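Side-chain contacts in thymidylate synthase thyX (Helicobacter pylori, PDB 3N3Y), which probably catalyses the FAD-dependent reductive methylation of dUMP to dTMP, with methylenetetrahydrofolate as methyl donor and NADPH as reductant: residues 77-82 against 189-194; 103-108 against 139-144; 20-25 against 45-50; 9-14 against 199-204. All coordinates share one frame; numbering follows the deposited sequence.

Interaction 1 (77-82 against 189-194); sequences LQELSR and KEMQDL. With UMP (2'-deoxyuridine 5'-monophosphate), chain H.
Glu79, Leu80, Met191 and Leu194 join helix 74-80 to helix 189-201 in the interior of the chain. The apolar half is compact. CE of Met191 reaches CB of Leu80 at 4.2 Å and lies 3.9 Å from the backbone N of Leu80. The Met191 chain is bent at chi2 (-57°) and chi3 (-72°), which turns the methyl toward the other helix. CD2 of Leu80 meets CD2 of Leu194 at 4.1 Å, with the two side chains at about a right angle. Leu72, Leu166 and Tyr168 of the sheet also pack on Leu80. The Glu79 half is polar and faces the bound nucleotide. Its chain is extended beyond CG and runs past the pyrimidine of UMP. CD of Glu79 is 3.3 Å from N3 of UMP. OE1 of Glu79 also touches CG of Met191, at 3.0 Å, and has a long, weak ion pair with Arg182. No hydrogen bond crosses between 77-82 and 189-194. Arg82 faces the sugar: NH1 donates to O3' of UMP at 3.0 Å, at the guanidinium edge and in its plane, and also bonds FAD. At the outer, loose side, Lys189 NZ and Asp193 OD2 form a salt bridge within helix 189-201. Ser92, Ser93, Arg74 and Arg94 of the second subunit also bond UMP, completing the shared dUMP site of a ThyX tetramer.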
loop_
_atom_site.group_PDB
_atom_site.type_symbol
_atom_site.label_atom_id
_atom_site.label_comp_id
_atom_site.label_asym_id
_atom_site.label_seq_id
_atom_site.Cartn_x
_atom_site.Cartn_y
_atom_site.Cartn_z
ATOM N N LEU A 77 1.023 -8.162 -19.101
ATOM C CA LEU A 77 1.539 -7.075 -18.279
ATOM C C LEU A 77 0.388 -6.226 -17.719
ATOM O O LEU A 77 0.440 -5.790 -16.584
ATOM C CB LEU A 77 2.491 -6.197 -19.093
ATOM C CG LEU A 77 3.027 -4.963 -18.369
ATOM C CD1 LEU A 77 3.923 -5.416 -17.200
ATOM C CD2 LEU A 77 3.781 -4.033 -19.317
ATOM N N GLN A 78 -0.644 -5.992 -18.527
ATOM C CA GLN A 78 -1.817 -5.230 -18.077
ATOM C C GLN A 78 -2.383 -5.841 -16.806
ATOM O O GLN A 78 -2.757 -5.124 -15.880
ATOM C CB GLN A 78 -2.931 -5.218 -19.145
ATOM C CG GLN A 78 -2.690 -4.376 -20.390
ATOM C CD GLN A 78 -3.125 -2.924 -20.205
ATOM O OE1 GLN A 78 -3.314 -2.446 -19.077
ATOM N NE2 GLN A 78 -3.291 -2.222 -21.310
ATOM N N GLU A 79 -2.451 -7.169 -16.765
ATOM C CA GLU A 79 -3.007 -7.869 -15.608
ATOM C C GLU A 79 -2.025 -7.966 -14.435
ATOM O O GLU A 79 -2.411 -7.802 -13.280
ATOM C CB GLU A 79 -3.494 -9.260 -16.014
ATOM C CG GLU A 79 -4.495 -9.231 -17.164
ATOM C CD GLU A 79 -5.095 -10.602 -17.460
ATOM O OE1 GLU A 79 -4.729 -11.571 -16.755
ATOM O OE2 GLU A 79 -5.935 -10.711 -18.391
ATOM N N LEU A 80 -0.757 -8.236 -14.718
ATOM C CA LEU A 80 0.240 -8.309 -13.652
ATOM C C LEU A 80 0.358 -6.962 -12.921
ATOM O O LEU A 80 0.404 -6.919 -11.697
ATOM C CB LEU A 80 1.593 -8.744 -14.212
ATOM C CG LEU A 80 2.739 -8.948 -13.227
ATOM C CD1 LEU A 80 2.384 -10.040 -12.232
ATOM C CD2 LEU A 80 4.016 -9.302 -13.990
ATOM N N SER A 81 0.386 -5.869 -13.687
ATOM C CA SER A 81 0.366 -4.498 -13.142
ATOM C C SER A 81 -0.726 -4.211 -12.111
ATOM O O SER A 81 -0.545 -3.335 -11.262
ATOM C CB SER A 81 0.241 -3.483 -14.278
ATOM O OG SER A 81 1.470 -3.403 -14.962
ATOM N N ARG A 82 -1.848 -4.935 -12.183
ATOM C CA ARG A 82 -2.967 -4.722 -11.245
ATOM C C ARG A 82 -2.722 -5.270 -9.828
ATOM O O ARG A 82 -3.457 -4.939 -8.882
ATOM C CB ARG A 82 -4.287 -5.264 -11.815
ATOM C CG ARG A 82 -4.744 -4.556 -13.100
ATOM C CD ARG A 82 -5.128 -3.106 -12.816
ATOM N NE ARG A 82 -6.234 -3.043 -11.861
ATOM C CZ ARG A 82 -7.513 -3.170 -12.189
ATOM N NH1 ARG A 82 -7.855 -3.325 -13.452
ATOM N NH2 ARG A 82 -8.456 -3.123 -11.260
ATOM N N LYS A 189 -4.944 -17.819 -19.627
ATOM C CA LYS A 189 -3.968 -18.888 -19.804
ATOM C C LYS A 189 -2.524 -18.418 -19.601
ATOM O O LYS A 189 -1.723 -19.115 -18.987
ATOM C CB LYS A 189 -4.133 -19.514 -21.191
ATOM C CG LYS A 189 -3.063 -20.520 -21.580
ATOM C CD LYS A 189 -2.914 -21.628 -20.549
ATOM C CE LYS A 189 -2.153 -22.815 -21.138
ATOM N NZ LYS A 189 -1.207 -22.411 -22.238
ATOM N N GLU A 190 -2.183 -17.240 -20.118
ATOM C CA GLU A 190 -0.808 -16.771 -20.013
ATOM C C GLU A 190 -0.432 -16.463 -18.567
ATOM O O GLU A 190 0.716 -16.637 -18.164
ATOM C CB GLU A 190 -0.556 -15.547 -20.901
ATOM C CG GLU A 190 0.932 -15.198 -21.057
ATOM C CD GLU A 190 1.187 -13.928 -21.896
ATOM O OE1 GLU A 190 0.219 -13.350 -22.453
ATOM O OE2 GLU A 190 2.363 -13.501 -21.976
ATOM N N MET A 191 -1.406 -15.984 -17.804
ATOM C CA MET A 191 -1.205 -15.698 -16.393
ATOM C C MET A 191 -1.089 -16.979 -15.555
ATOM O O MET A 191 -0.388 -17.001 -14.537
ATOM C CB MET A 191 -2.322 -14.786 -15.867
ATOM C CG MET A 191 -2.301 -13.394 -16.510
ATOM S SD MET A 191 -0.715 -12.516 -16.283
ATOM C CE MET A 191 -0.822 -12.108 -14.535
ATOM N N GLN A 192 -1.767 -18.043 -15.977
ATOM C CA GLN A 192 -1.603 -19.335 -15.305
ATOM C C GLN A 192 -0.190 -19.857 -15.554
ATOM O O GLN A 192 0.462 -20.363 -14.648
ATOM C CB GLN A 192 -2.646 -20.354 -15.760
ATOM C CG GLN A 192 -4.085 -19.873 -15.667
ATOM C CD GLN A 192 -5.072 -20.968 -16.045
ATOM O OE1 GLN A 192 -4.735 -22.148 -16.011
ATOM N NE2 GLN A 192 -6.294 -20.585 -16.396
ATOM N N ASP A 193 0.297 -19.699 -16.775
ATOM C CA ASP A 193 1.667 -20.083 -17.071
ATOM C C ASP A 193 2.681 -19.227 -16.307
ATOM O O ASP A 193 3.725 -19.721 -15.885
ATOM C CB ASP A 193 1.952 -20.004 -18.569
ATOM C CG ASP A 193 1.079 -20.953 -19.392
ATOM O OD1 ASP A 193 0.388 -21.816 -18.798
ATOM O OD2 ASP A 193 1.087 -20.829 -20.641
ATOM N N LEU A 194 2.388 -17.938 -16.147
ATOM C CA LEU A 194 3.289 -17.067 -15.399
ATOM C C LEU A 194 3.329 -17.495 -13.939
ATOM O O LEU A 194 4.399 -17.530 -13.332
ATOM C CB LEU A 194 2.884 -15.596 -15.502
ATOM C CG LEU A 194 3.691 -14.659 -14.595
ATOM C CD1 LEU A 194 5.195 -14.774 -14.836
ATOM C CD2 LEU A 194 3.236 -13.245 -14.802
HETATM N N1 UMP H . -7.904 -7.714 -15.439
HETATM C C2 UMP H . -7.020 -8.566 -14.811
HETATM N N3 UMP H . -7.143 -9.927 -14.976
HETATM C C4 UMP H . -8.150 -10.438 -15.773
HETATM C C5 UMP H . -9.042 -9.572 -16.405
HETATM C C6 UMP H . -8.906 -8.201 -16.237
HETATM O O2 UMP H . -6.124 -8.097 -14.109
HETATM O O4 UMP H . -8.246 -11.654 -15.917
HETATM C "C1'" UMP H . -7.717 -6.270 -15.251
HETATM C "C2'" UMP H . -6.498 -5.844 -16.077
HETATM C "C3'" UMP H . -6.963 -4.627 -16.850
HETATM C "C4'" UMP H . -8.476 -4.769 -16.863
HETATM O "O3'" UMP H . -6.600 -3.440 -16.177
HETATM O "O4'" UMP H . -8.839 -5.587 -15.761
HETATM C "C5'" UMP H . -8.961 -5.396 -18.167
HETATM O "O5'" UMP H . -8.133 -6.497 -18.492
HETATM P P UMP H . -8.432 -7.444 -19.778
HETATM O OP1 UMP H . -8.517 -6.548 -20.982
HETATM O OP2 UMP H . -9.707 -8.238 -19.589
HETATM O OP3 UMP H . -7.319 -8.426 -19.902
#

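Interaction 2 (103-108 against 139-144); sequences VESFLP and NLRVLL
An ST turn in the loop before helix 111-117 meets helix 127-145 here, away from the substrate and FAD sites. Ser105 OG accepts from the backbone N of Leu107 at 3.0 Å, with an N-H...O angle of 157°. Arg141 carries the other side. Its CG is anti to the backbone N (chi1 -173°), and a bend at chi3 (63°) lays the guanidinium along the loop. Ser105 CA sits over one guanidinium face, 3.6 Å from NE of Arg141. CB of Ser105 is 3.7 Å from NH2 of Arg141. At the base of the group, CD of Arg141 packs on Val103 CG2 at 3.8 Å and lies 3.5 Å from Val103 O. CE2 of Phe106 comes to 4.3 Å from the same CD. The charge of Arg141 is met by a salt bridge to Glu138, which also accepts from the backbone N of Phe106. The arrangement is a loop packed on a helix, with an arginine laid flat against an ST turn.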
loop_
_atom_site.group_PDB
_atom_site.type_symbol
_atom_site.label_atom_id
_atom_site.label_comp_id
_atom_site.label_asym_id
_atom_site.label_seq_id
_atom_site.Cartn_x
_atom_site.Cartn_y
_atom_site.Cartn_z
ATOM N N VAL A 103 15.301 -4.544 -38.297
ATOM C CA VAL A 103 14.968 -5.896 -38.763
ATOM C C VAL A 103 14.271 -5.939 -40.125
ATOM O O VAL A 103 13.649 -4.957 -40.545
ATOM C CB VAL A 103 14.104 -6.649 -37.736
ATOM C CG1 VAL A 103 14.610 -6.379 -36.315
ATOM C CG2 VAL A 103 12.651 -6.247 -37.878
ATOM N N GLU A 104 14.380 -7.086 -40.800
ATOM C CA GLU A 104 13.789 -7.293 -42.127
ATOM C C GLU A 104 12.301 -7.563 -42.030
ATOM O O GLU A 104 11.822 -8.036 -41.000
ATOM C CB GLU A 104 14.439 -8.480 -42.860
ATOM C CG GLU A 104 15.951 -8.457 -42.913
ATOM C CD GLU A 104 16.497 -7.077 -43.228
ATOM O OE1 GLU A 104 15.958 -6.414 -44.151
ATOM O OE2 GLU A 104 17.464 -6.656 -42.549
ATOM N N SER A 105 11.587 -7.283 -43.121
ATOM C CA SER A 105 10.145 -7.496 -43.192
ATOM C C SER A 105 9.754 -8.895 -42.736
ATOM O O SER A 105 10.516 -9.838 -42.911
ATOM C CB SER A 105 9.637 -7.265 -44.617
ATOM O OG SER A 105 8.289 -7.681 -44.734
ATOM N N PHE A 106 8.566 -9.020 -42.150
ATOM C CA PHE A 106 8.040 -10.329 -41.751
ATOM C C PHE A 106 7.040 -10.879 -42.782
ATOM O O PHE A 106 6.469 -11.954 -42.592
ATOM C CB PHE A 106 7.392 -10.251 -40.364
ATOM C CG PHE A 106 8.333 -9.795 -39.274
ATOM C CD1 PHE A 106 9.220 -10.687 -38.686
ATOM C CD2 PHE A 106 8.334 -8.475 -38.842
ATOM C CE1 PHE A 106 10.090 -10.273 -37.692
ATOM C CE2 PHE A 106 9.204 -8.056 -37.849
ATOM C CZ PHE A 106 10.083 -8.960 -37.275
ATOM N N LEU A 107 6.822 -10.124 -43.859
ATOM C CA LEU A 107 5.988 -10.573 -44.973
ATOM C C LEU A 107 6.874 -11.049 -46.127
ATOM O O LEU A 107 7.936 -10.482 -46.370
ATOM C CB LEU A 107 5.068 -9.451 -45.454
ATOM C CG LEU A 107 4.175 -8.832 -44.377
ATOM C CD1 LEU A 107 3.317 -7.695 -44.949
ATOM C CD2 LEU A 107 3.308 -9.898 -43.722
ATOM N N PRO A 108 6.438 -12.096 -46.837
ATOM C CA PRO A 108 5.139 -12.730 -46.626
ATOM C C PRO A 108 5.174 -13.674 -45.441
ATOM O O PRO A 108 6.244 -14.130 -45.033
ATOM C CB PRO A 108 4.940 -13.524 -47.916
ATOM C CG PRO A 108 6.324 -13.935 -48.291
ATOM C CD PRO A 108 7.231 -12.798 -47.865
ATOM N N ASN A 139 3.137 -3.834 -39.731
ATOM C CA ASN A 139 2.746 -2.421 -39.799
ATOM C C ASN A 139 3.528 -1.530 -38.832
ATOM O O ASN A 139 3.922 -0.416 -39.194
ATOM C CB ASN A 139 1.245 -2.246 -39.603
ATOM C CG ASN A 139 0.455 -2.697 -40.820
ATOM O OD1 ASN A 139 -0.716 -3.074 -40.730
ATOM N ND2 ASN A 139 1.103 -2.673 -41.958
ATOM N N LEU A 140 3.750 -2.027 -37.613
ATOM C CA LEU A 140 4.529 -1.309 -36.605
ATOM C C LEU A 140 5.954 -1.096 -37.101
ATOM O O LEU A 140 6.511 -0.008 -36.972
ATOM C CB LEU A 140 4.563 -2.101 -35.292
ATOM C CG LEU A 140 5.233 -1.450 -34.069
ATOM C CD1 LEU A 140 4.553 -0.133 -33.737
ATOM C CD2 LEU A 140 5.239 -2.382 -32.845
ATOM N N ARG A 141 6.540 -2.150 -37.666
ATOM C CA ARG A 141 7.895 -2.077 -38.206
ATOM C C ARG A 141 7.988 -1.008 -39.290
ATOM O O ARG A 141 8.897 -0.186 -39.278
ATOM C CB ARG A 141 8.364 -3.426 -38.762
ATOM C CG ARG A 141 9.823 -3.407 -39.174
ATOM C CD ARG A 141 10.180 -4.517 -40.128
ATOM N NE ARG A 141 9.471 -4.436 -41.408
ATOM C CZ ARG A 141 9.879 -3.721 -42.455
ATOM N NH1 ARG A 141 10.985 -2.992 -42.383
ATOM N NH2 ARG A 141 9.170 -3.729 -43.576
ATOM N N VAL A 142 7.032 -1.016 -40.212
ATOM C CA VAL A 142 6.973 -0.001 -41.253
ATOM C C VAL A 142 6.881 1.442 -40.703
ATOM O O VAL A 142 7.597 2.329 -41.170
ATOM C CB VAL A 142 5.843 -0.305 -42.257
ATOM C CG1 VAL A 142 5.592 0.880 -43.187
ATOM C CG2 VAL A 142 6.185 -1.574 -43.067
ATOM N N LEU A 143 6.024 1.675 -39.708
ATOM C CA LEU A 143 5.883 3.016 -39.139
ATOM C C LEU A 143 7.214 3.538 -38.641
ATOM O O LEU A 143 7.572 4.693 -38.873
ATOM C CB LEU A 143 4.889 3.026 -37.979
ATOM C CG LEU A 143 3.426 2.745 -38.335
ATOM C CD1 LEU A 143 2.604 2.559 -37.052
ATOM C CD2 LEU A 143 2.851 3.844 -39.214
ATOM N N LEU A 144 7.939 2.669 -37.950
ATOM C CA LEU A 144 9.214 3.016 -37.345
ATOM C C LEU A 144 10.370 3.123 -38.338
ATOM O O LEU A 144 11.302 3.905 -38.127
ATOM C CB LEU A 144 9.587 1.958 -36.305
ATOM C CG LEU A 144 8.674 1.840 -35.094
ATOM C CD1 LEU A 144 8.957 0.551 -34.357
ATOM C CD2 LEU A 144 8.857 3.040 -34.190
#

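Interaction 3 (20-25 against 45-50); sequences DIASQA and ELIHRV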
loop_
_atom_site.group_PDB
_atom_site.type_symbol
_atom_site.label_atom_id
_atom_site.label_comp_id
_atom_site.label_asym_id
_atom_site.label_seq_id
_atom_site.Cartn_x
_atom_site.Cartn_y
_atom_site.Cartn_z
ATOM N N ASP A 20 15.253 -18.158 7.518
ATOM C CA ASP A 20 15.417 -17.901 8.945
ATOM C C ASP A 20 14.949 -16.489 9.292
ATOM O O ASP A 20 14.493 -16.246 10.405
ATOM C CB ASP A 20 16.871 -18.095 9.374
ATOM C CG ASP A 20 17.822 -17.178 8.620
ATOM O OD1 ASP A 20 18.184 -16.103 9.168
ATOM O OD2 ASP A 20 18.194 -17.530 7.467
ATOM N N ILE A 21 15.062 -15.558 8.348
ATOM C CA ILE A 21 14.527 -14.222 8.574
ATOM C C ILE A 21 13.068 -14.315 9.017
ATOM O O ILE A 21 12.644 -13.641 9.961
ATOM C CB ILE A 21 14.636 -13.319 7.335
ATOM C CG1 ILE A 21 16.103 -13.055 7.005
ATOM C CG2 ILE A 21 13.913 -12.006 7.571
ATOM C CD1 ILE A 21 16.941 -12.774 8.220
ATOM N N ALA A 22 12.309 -15.172 8.346
ATOM C CA ALA A 22 10.902 -15.352 8.669
ATOM C C ALA A 22 10.713 -15.971 10.044
ATOM O O ALA A 22 9.960 -15.442 10.854
ATOM C CB ALA A 22 10.208 -16.179 7.606
ATOM N N SER A 23 11.396 -17.080 10.327
ATOM C CA SER A 23 11.204 -17.749 11.632
ATOM C C SER A 23 11.671 -16.912 12.839
ATOM O O SER A 23 11.033 -16.914 13.880
ATOM C CB SER A 23 11.800 -19.170 11.658
ATOM O OG SER A 23 13.170 -19.175 11.307
ATOM N N GLN A 24 12.775 -16.188 12.696
ATOM C CA GLN A 24 13.182 -15.249 13.736
ATOM C C GLN A 24 12.091 -14.192 13.972
ATOM O O GLN A 24 11.830 -13.803 15.109
ATOM C CB GLN A 24 14.516 -14.588 13.378
ATOM C CG GLN A 24 15.702 -15.554 13.317
ATOM C CD GLN A 24 16.924 -14.948 12.614
ATOM O OE1 GLN A 24 16.801 -14.013 11.825
ATOM N NE2 GLN A 24 18.106 -15.484 12.902
ATOM N N ALA A 25 11.448 -13.737 12.897
ATOM C CA ALA A 25 10.380 -12.746 13.008
ATOM C C ALA A 25 9.178 -13.297 13.764
ATOM O O ALA A 25 8.554 -12.601 14.565
ATOM C CB ALA A 25 9.948 -12.254 11.620
ATOM N N GLU A 45 8.939 -25.564 9.858
ATOM C CA GLU A 45 7.564 -25.943 10.112
ATOM C C GLU A 45 6.781 -24.756 10.639
ATOM O O GLU A 45 5.617 -24.564 10.285
ATOM C CB GLU A 45 7.511 -27.090 11.113
ATOM C CG GLU A 45 6.198 -27.194 11.854
ATOM C CD GLU A 45 5.026 -27.523 10.940
ATOM O OE1 GLU A 45 5.217 -27.565 9.701
ATOM O OE2 GLU A 45 3.908 -27.745 11.468
ATOM N N LEU A 46 7.432 -23.958 11.480
ATOM C CA LEU A 46 6.791 -22.808 12.118
ATOM C C LEU A 46 6.343 -21.732 11.115
ATOM O O LEU A 46 5.252 -21.169 11.238
ATOM C CB LEU A 46 7.724 -22.194 13.172
ATOM C CG LEU A 46 7.275 -20.872 13.810
ATOM C CD1 LEU A 46 6.143 -21.088 14.810
ATOM C CD2 LEU A 46 8.451 -20.190 14.472
ATOM N N ILE A 47 7.187 -21.459 10.123
ATOM C CA ILE A 47 6.875 -20.457 9.119
ATOM C C ILE A 47 5.590 -20.839 8.399
ATOM O O ILE A 47 4.713 -20.009 8.163
ATOM C CB ILE A 47 8.019 -20.312 8.104
ATOM C CG1 ILE A 47 9.301 -19.885 8.818
ATOM C CG2 ILE A 47 7.638 -19.309 7.023
ATOM C CD1 ILE A 47 10.524 -19.834 7.930
ATOM N N HIS A 48 5.475 -22.121 8.085
ATOM C CA HIS A 48 4.338 -22.622 7.342
ATOM C C HIS A 48 3.047 -22.574 8.150
ATOM O O HIS A 48 2.013 -22.141 7.650
ATOM C CB HIS A 48 4.615 -24.052 6.873
ATOM C CG HIS A 48 3.530 -24.624 6.022
ATOM N ND1 HIS A 48 3.489 -24.451 4.654
ATOM C CD2 HIS A 48 2.436 -25.357 6.342
ATOM C CE1 HIS A 48 2.420 -25.058 4.168
ATOM N NE2 HIS A 48 1.765 -25.615 5.170
ATOM N N ARG A 49 3.102 -23.016 9.402
ATOM C CA ARG A 49 1.891 -23.106 10.209
ATOM C C ARG A 49 1.339 -21.742 10.626
ATOM O O ARG A 49 0.136 -21.494 10.508
ATOM C CB ARG A 49 2.108 -23.999 11.433
ATOM C CG ARG A 49 0.939 -23.945 12.420
ATOM C CD ARG A 49 1.101 -24.947 13.565
ATOM N NE ARG A 49 2.503 -25.122 13.933
ATOM C CZ ARG A 49 3.156 -24.360 14.805
ATOM N NH1 ARG A 49 2.534 -23.352 15.416
ATOM N NH2 ARG A 49 4.438 -24.608 15.061
ATOM N N VAL A 50 2.216 -20.866 11.113
ATOM C CA VAL A 50 1.814 -19.513 11.522
ATOM C C VAL A 50 1.552 -18.601 10.312
ATOM O O VAL A 50 0.569 -17.860 10.276
ATOM C CB VAL A 50 2.871 -18.845 12.466
ATOM C CG1 VAL A 50 2.436 -17.448 12.861
ATOM C CG2 VAL A 50 3.099 -19.691 13.719
#
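Ile47 reaches Ala22 and Ser23 with its CG1-CD1 arm, where helix 41-51 crosses helix 20-30. The axes of the two short segments pass 9.1 Å apart at 66°. CG1 of Ile47 lies anti to the carbonyl carbon (chi1 -60°), and the chain then extends (chi2 175°). This carries CD1 to the opposite helix, 3.7 Å from Ala22 CB and 3.8 Å from the backbone N of Ser23. CG1 of Ile47 lies 3.8 Å from Ser23 CB. The other branch, CG2 of Ile47, approaches Ala22 CB at 4.1 Å. Both branches therefore meet the alanine methyl, while the CG1 arm also passes over Ser23. The small residues let the backbones come close: the CA atoms of Ser23 and Ile47 are 5.7 Å apart. Leu46 touches more lightly, with CD2 at 4.2 Å from Ser23 O. The same leucine also packs on Ile26 and Arg27, further along helix 20-30. Ser23 turns its hydroxyl back to its own helix. OG makes a weak hydrogen bond to Asp20 O; the isoleucine meets the CB of Ser23. Leu63 touches Ala22, and Leu19 touches Ile47. Ile21 and Ala25, on helix 20-30, pack on Asn66 and Ala167 of the third subunit. All four touching residues are buried, and no hydrogen bond or salt bridge crosses between the segments. The helices are thus held at this crossing by van der Waals packing of small and branched side chains.

Interaction 4 (9-14 against 199-204); sequences MEVICK and FDALPG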
loop_
_atom_site.group_PDB
_atom_site.type_symbol
_atom_site.label_atom_id
_atom_site.label_comp_id
_atom_site.label_asym_id
_atom_site.label_seq_id
_atom_site.Cartn_x
_atom_site.Cartn_y
_atom_site.Cartn_z
ATOM N N MET A 9 7.506 -18.348 -21.383
ATOM C CA MET A 9 8.216 -17.161 -20.889
ATOM C C MET A 9 9.256 -17.565 -19.829
ATOM O O MET A 9 9.034 -18.501 -19.070
ATOM C CB MET A 9 7.251 -16.061 -20.390
ATOM C CG MET A 9 6.932 -16.049 -18.902
ATOM S SD MET A 9 5.577 -17.148 -18.412
ATOM C CE MET A 9 4.152 -16.338 -19.142
ATOM N N GLU A 10 10.397 -16.882 -19.816
ATOM C CA GLU A 10 11.507 -17.222 -18.919
ATOM C C GLU A 10 11.500 -16.423 -17.602
ATOM O O GLU A 10 11.590 -15.188 -17.605
ATOM C CB GLU A 10 12.851 -17.045 -19.649
ATOM C CG GLU A 10 13.003 -17.948 -20.893
ATOM C CD GLU A 10 14.060 -17.470 -21.900
ATOM O OE1 GLU A 10 14.753 -16.457 -21.640
ATOM O OE2 GLU A 10 14.191 -18.120 -22.965
ATOM N N VAL A 11 11.396 -17.135 -16.482
ATOM C CA VAL A 11 11.451 -16.518 -15.157
ATOM C C VAL A 11 12.649 -16.984 -14.331
ATOM O O VAL A 11 12.799 -18.176 -14.074
ATOM C CB VAL A 11 10.205 -16.837 -14.337
ATOM C CG1 VAL A 11 10.286 -16.138 -12.994
ATOM C CG2 VAL A 11 8.965 -16.422 -15.069
ATOM N N ILE A 12 13.481 -16.034 -13.905
ATOM C CA ILE A 12 14.608 -16.296 -13.011
ATOM C C ILE A 12 14.372 -15.649 -11.650
ATOM O O ILE A 12 14.004 -14.471 -11.571
ATOM C CB ILE A 12 15.930 -15.676 -13.541
ATOM C CG1 ILE A 12 16.199 -16.065 -14.993
ATOM C CG2 ILE A 12 17.100 -16.099 -12.655
ATOM C CD1 ILE A 12 16.387 -17.537 -15.194
ATOM N N CYS A 13 14.588 -16.401 -10.579
ATOM C CA CYS A 13 14.666 -15.788 -9.257
ATOM C C CYS A 13 16.113 -15.405 -8.982
ATOM O O CYS A 13 16.958 -16.277 -8.812
ATOM C CB CYS A 13 14.145 -16.718 -8.172
ATOM S SG CYS A 13 14.168 -15.956 -6.521
ATOM N N LYS A 14 16.395 -14.104 -8.956
ATOM C CA LYS A 14 17.760 -13.614 -8.864
ATOM C C LYS A 14 18.226 -13.425 -7.412
ATOM O O LYS A 14 19.418 -13.456 -7.117
ATOM C CB LYS A 14 17.888 -12.298 -9.634
ATOM C CG LYS A 14 17.195 -12.324 -10.975
ATOM C CD LYS A 14 17.658 -11.179 -11.840
ATOM C CE LYS A 14 17.328 -9.838 -11.200
ATOM N NZ LYS A 14 17.558 -8.724 -12.173
ATOM N N PHE A 199 6.456 -19.957 -9.538
ATOM C CA PHE A 199 6.609 -21.023 -8.573
ATOM C C PHE A 199 7.878 -21.804 -8.860
ATOM O O PHE A 199 8.699 -22.029 -7.970
ATOM C CB PHE A 199 5.436 -21.979 -8.643
ATOM C CG PHE A 199 5.562 -23.134 -7.711
ATOM C CD1 PHE A 199 5.286 -22.980 -6.355
ATOM C CD2 PHE A 199 5.965 -24.377 -8.174
ATOM C CE1 PHE A 199 5.402 -24.049 -5.469
ATOM C CE2 PHE A 199 6.081 -25.460 -7.300
ATOM C CZ PHE A 199 5.802 -25.295 -5.945
ATOM N N ASP A 200 8.048 -22.207 -10.113
ATOM C CA ASP A 200 9.193 -23.032 -10.458
ATOM C C ASP A 200 10.524 -22.299 -10.307
ATOM O O ASP A 200 11.564 -22.948 -10.146
ATOM C CB ASP A 200 9.053 -23.620 -11.867
ATOM C CG ASP A 200 7.852 -24.547 -11.997
ATOM O OD1 ASP A 200 7.258 -24.914 -10.954
ATOM O OD2 ASP A 200 7.502 -24.908 -13.148
ATOM N N ALA A 201 10.503 -20.962 -10.362
ATOM C CA ALA A 201 11.743 -20.184 -10.206
ATOM C C ALA A 201 12.172 -20.067 -8.741
ATOM O O ALA A 201 13.312 -19.725 -8.444
ATOM C CB ALA A 201 11.616 -18.795 -10.831
ATOM N N LEU A 202 11.249 -20.335 -7.827
ATOM C CA LEU A 202 11.561 -20.218 -6.406
ATOM C C LEU A 202 12.630 -21.233 -6.011
ATOM O O LEU A 202 12.708 -22.314 -6.605
ATOM C CB LEU A 202 10.307 -20.433 -5.561
ATOM C CG LEU A 202 9.215 -19.368 -5.641
ATOM C CD1 LEU A 202 7.957 -19.854 -4.929
ATOM C CD2 LEU A 202 9.713 -18.048 -5.049
ATOM N N PRO A 203 13.448 -20.895 -5.001
ATOM C CA PRO A 203 14.359 -21.911 -4.457
ATOM C C PRO A 203 13.512 -23.063 -3.927
ATOM O O PRO A 203 12.474 -22.795 -3.333
ATOM C CB PRO A 203 15.034 -21.197 -3.276
ATOM C CG PRO A 203 14.623 -19.751 -3.359
ATOM C CD PRO A 203 13.341 -19.716 -4.123
ATOM N N GLY A 204 13.926 -24.308 -4.160
ATOM C CA GLY A 204 13.172 -25.460 -3.686
ATOM C C GLY A 204 12.876 -25.414 -2.192
ATOM O O GLY A 204 11.819 -25.859 -1.741
#
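Val11 is the first residue of strand 10-16 to touch the end of helix 189-201. Its CG1 lies 3.7 Å from CB of Ala201. Its chi1 of -178° puts CG1 anti to the backbone N and brings that methyl to Ala201. The backbone takes part too, with Val11 O 3.5 Å from the same CB. Ala197 and Leu198 of the helix pack further on Val11. The strand is an edge of the antiparallel sheet within this chain, paired with strand 64-73 through backbone bonds such as Ile12 with Glu68. The helix end thus lies against one face of the sheet margin. Ile12 points its side chain away from the helix, as strand alternation requires. Its backbone C still comes within 4.3 Å of Ala201 CB. Cys13 points back toward the helix end. Its CB lies 4.2 Å from Ala201 CB and 3.1 Å from Ala201 O. Lys14 follows and turns elsewhere, its NZ reaching Gln24 of the third subunit.

Interactions 1 and 4 share helix 189-201, with centres about 15 Å apart. Met9 joins them by packing on Glu190 and Leu194. Together they set this helix against helix 74-80 and edge strand 10-16. Interaction 3 lies at one end of the elongated chain, its centre about 21 Å from that of interaction 4. Interaction 2 lies at the other end, about 53 Å from interaction 3 centre to centre. Along the chain, 9-14 and 199-204 enclose all the rest. Interaction 3 closes first, then 77-82 and 189-194 bracket interaction 2. Interactions 1 and 4 thus join parts of the chain more than 100 residues apart, while interactions 2 and 3 are more local. Interactions 1 and 2 both border the second subunit of the tetramer.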